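Local coordinates for protein catalase (Pseudomonas syringae, PDB 1M7S) that uses heme to break hydrogen peroxide down into water and oxygen, protecting the cell from its toxic effects, at residues A[309-314]-A[327-332]. Sequence-based numbering, arbitrary orientation.
Sequences APANLV and GRVFSY. With HEM (protoporphyrin IX containing Fe), chain E.
With CG turned anti to the carbonyl carbon (chi1 -68°), Tyr-332 leans its ring between Pro-310 and the heme; Arg-328 starts out the same way (chi1 -60°), then bends at chi3 to bring its guanidinium to the phenolic oxygen. Pro-310 CD sits over one face of the phenol, 3.5 Å from the ring centroid, a CH-pi contact, while heme C1D lies over the opposite face, toward its rim. Pro-310 CG lies 3.9 Å above the Arg-328 guanidinium plane, over its centre, so one rigid apolar ring backs both groups without offering a competing donor. The small methyl of Ala-309 lets the loop come close to the helix, CB meeting Tyr-332 CB at 3.7 Å. Farther along, Ala-311 N and Val-329 O are joined through a water, weakly on the Ala-311 side.

Tyr-332 OH binds the heme iron at 2.0 Å. Arg-328 grips this oxygen side-on: NE donates to Tyr-332 OH at 2.8 Å and NH2 at 2.6 Å, with the oxygen only 7° out of the guanidinium plane, at its edge. Two donors thus fix it beside the iron. Val-122 O and His-194 hold the arginine in turn. One helical turn apart on helix 323-339, the pair forms the proximal heme site of the catalase family, with tyrosinate as axial ligand.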
# COMPACT_ATOMS: atom_id res chain seq x y z
N ALA A 309 13.26 -5.81 15.88
CA ALA A 309 12.39 -6.98 16.03
C ALA A 309 13.10 -8.07 16.81
O ALA A 309 14.21 -8.46 16.44
CB ALA A 309 12.09 -7.49 14.60
N PRO A 310 12.43 -8.65 17.78
CA PRO A 310 12.96 -9.76 18.55
C PRO A 310 13.28 -10.91 17.62
O PRO A 310 14.17 -11.72 17.89
CB PRO A 310 11.94 -10.06 19.66
CG PRO A 310 11.21 -8.74 19.75
CD PRO A 310 11.11 -8.22 18.31
N ALA A 311 12.66 -11.04 16.43
CA ALA A 311 12.95 -12.07 15.48
C ALA A 311 14.36 -11.88 14.88
O ALA A 311 14.79 -12.84 14.24
CB ALA A 311 11.96 -12.12 14.33
N ASN A 312 15.01 -10.73 14.98
CA ASN A 312 16.33 -10.60 14.35
C ASN A 312 17.31 -11.19 15.40
O ASN A 312 17.65 -10.52 16.37
CB ASN A 312 16.65 -9.15 14.05
CG ASN A 312 15.87 -8.60 12.87
OD1 ASN A 312 15.61 -9.33 11.92
ND2 ASN A 312 15.49 -7.31 12.88
N LEU A 313 17.64 -12.45 15.21
CA LEU A 313 18.48 -13.23 16.11
C LEU A 313 19.72 -13.74 15.39
O LEU A 313 19.72 -13.80 14.16
CB LEU A 313 17.70 -14.51 16.50
CG LEU A 313 16.49 -14.25 17.39
CD1 LEU A 313 15.53 -15.44 17.34
CD2 LEU A 313 16.95 -13.92 18.81
N VAL A 314 20.73 -14.06 16.19
CA VAL A 314 21.96 -14.64 15.57
C VAL A 314 22.15 -15.98 16.27
O VAL A 314 21.72 -16.18 17.43
CB VAL A 314 23.09 -13.64 15.81
CG1 VAL A 314 22.91 -12.33 15.02
CG2 VAL A 314 23.26 -13.23 17.27
N GLY A 327 4.95 -14.38 21.24
CA GLY A 327 4.16 -13.50 20.34
C GLY A 327 4.98 -12.39 19.70
O GLY A 327 4.73 -12.02 18.52
N ARG A 328 5.96 -11.87 20.41
CA ARG A 328 6.80 -10.76 19.92
C ARG A 328 7.71 -11.25 18.80
O ARG A 328 7.96 -10.48 17.87
CB ARG A 328 7.63 -10.14 21.03
CG ARG A 328 6.80 -9.57 22.19
CD ARG A 328 7.78 -8.99 23.25
NE ARG A 328 8.37 -7.77 22.69
CZ ARG A 328 9.57 -7.34 23.12
NH1 ARG A 328 10.21 -8.06 24.06
NH2 ARG A 328 10.07 -6.23 22.64
N VAL A 329 8.06 -12.55 18.81
CA VAL A 329 8.86 -13.07 17.69
C VAL A 329 8.12 -12.98 16.37
O VAL A 329 8.70 -12.76 15.31
CB VAL A 329 9.29 -14.52 18.02
CG1 VAL A 329 10.00 -15.19 16.86
CG2 VAL A 329 10.27 -14.40 19.21
N PHE A 330 6.81 -13.00 16.37
CA PHE A 330 5.98 -12.89 15.20
C PHE A 330 5.64 -11.42 14.87
O PHE A 330 5.67 -10.99 13.68
CB PHE A 330 4.64 -13.68 15.42
CG PHE A 330 3.68 -13.36 14.26
CD1 PHE A 330 3.92 -13.89 13.01
CD2 PHE A 330 2.59 -12.52 14.44
CE1 PHE A 330 3.08 -13.60 11.94
CE2 PHE A 330 1.76 -12.20 13.37
CZ PHE A 330 2.01 -12.73 12.12
N SER A 331 5.17 -10.72 15.90
CA SER A 331 4.53 -9.41 15.63
C SER A 331 5.35 -8.27 15.06
O SER A 331 4.83 -7.43 14.28
CB SER A 331 3.89 -8.97 16.98
OG SER A 331 3.30 -7.70 16.72
N TYR A 332 6.61 -8.17 15.46
CA TYR A 332 7.37 -6.97 14.96
C TYR A 332 7.69 -7.20 13.51
O TYR A 332 7.48 -6.34 12.68
CB TYR A 332 8.65 -6.83 15.78
CG TYR A 332 8.46 -6.46 17.23
CD1 TYR A 332 8.95 -5.22 17.67
CD2 TYR A 332 7.77 -7.29 18.10
CE1 TYR A 332 8.84 -4.88 19.02
CE2 TYR A 332 7.65 -6.92 19.42
CZ TYR A 332 8.21 -5.73 19.87
OH TYR A 332 8.04 -5.39 21.20
CHA HEM E . 7.23 -1.75 19.46
CHB HEM E . 9.06 -3.06 23.75
CHC HEM E . 5.49 -6.27 24.28
CHD HEM E . 4.27 -5.66 19.62
C1A HEM E . 8.02 -1.83 20.59
C2A HEM E . 9.19 -0.96 20.85
C3A HEM E . 9.69 -1.32 22.03
C4A HEM E . 8.86 -2.39 22.55
CMA HEM E . 10.92 -0.77 22.77
CAA HEM E . 9.65 0.11 19.85
CBA HEM E . 10.88 -0.30 18.98
CGA HEM E . 11.36 0.94 18.18
O1A HEM E . 11.16 0.82 16.94
O2A HEM E . 11.89 1.81 18.89
C1B HEM E . 8.28 -4.06 24.26
C2B HEM E . 8.55 -4.80 25.49
C3B HEM E . 7.54 -5.68 25.64
C4B HEM E . 6.65 -5.53 24.52
CMB HEM E . 9.75 -4.53 26.40
CAB HEM E . 7.26 -6.70 26.75
CBB HEM E . 8.20 -7.24 27.51
C1C HEM E . 4.94 -6.45 23.04
C2C HEM E . 4.08 -7.54 22.67
C3C HEM E . 3.76 -7.39 21.37
C4C HEM E . 4.38 -6.16 20.92
CMC HEM E . 3.66 -8.73 23.58
CAC HEM E . 2.90 -8.26 20.44
CBC HEM E . 2.89 -9.61 20.47
C1D HEM E . 4.93 -4.49 19.21
C2D HEM E . 4.77 -3.87 17.91
C3D HEM E . 5.58 -2.81 17.85
C4D HEM E . 6.26 -2.72 19.13
CMD HEM E . 3.81 -4.43 16.85
CAD HEM E . 5.79 -1.82 16.67
CBD HEM E . 7.07 -2.26 15.87
CGD HEM E . 7.26 -1.48 14.57
O1D HEM E . 8.47 -1.44 14.13
O2D HEM E . 6.32 -0.95 13.95
NA HEM E . 7.83 -2.64 21.67
NB HEM E . 7.13 -4.54 23.67
NC HEM E . 5.09 -5.60 21.97
ND HEM E . 5.89 -3.78 19.91
FE HEM E . 6.52 -4.19 21.77
O HOH W 1 9.65 -10.06 15.45
O HOH W 2 5.11 -2.84 23.37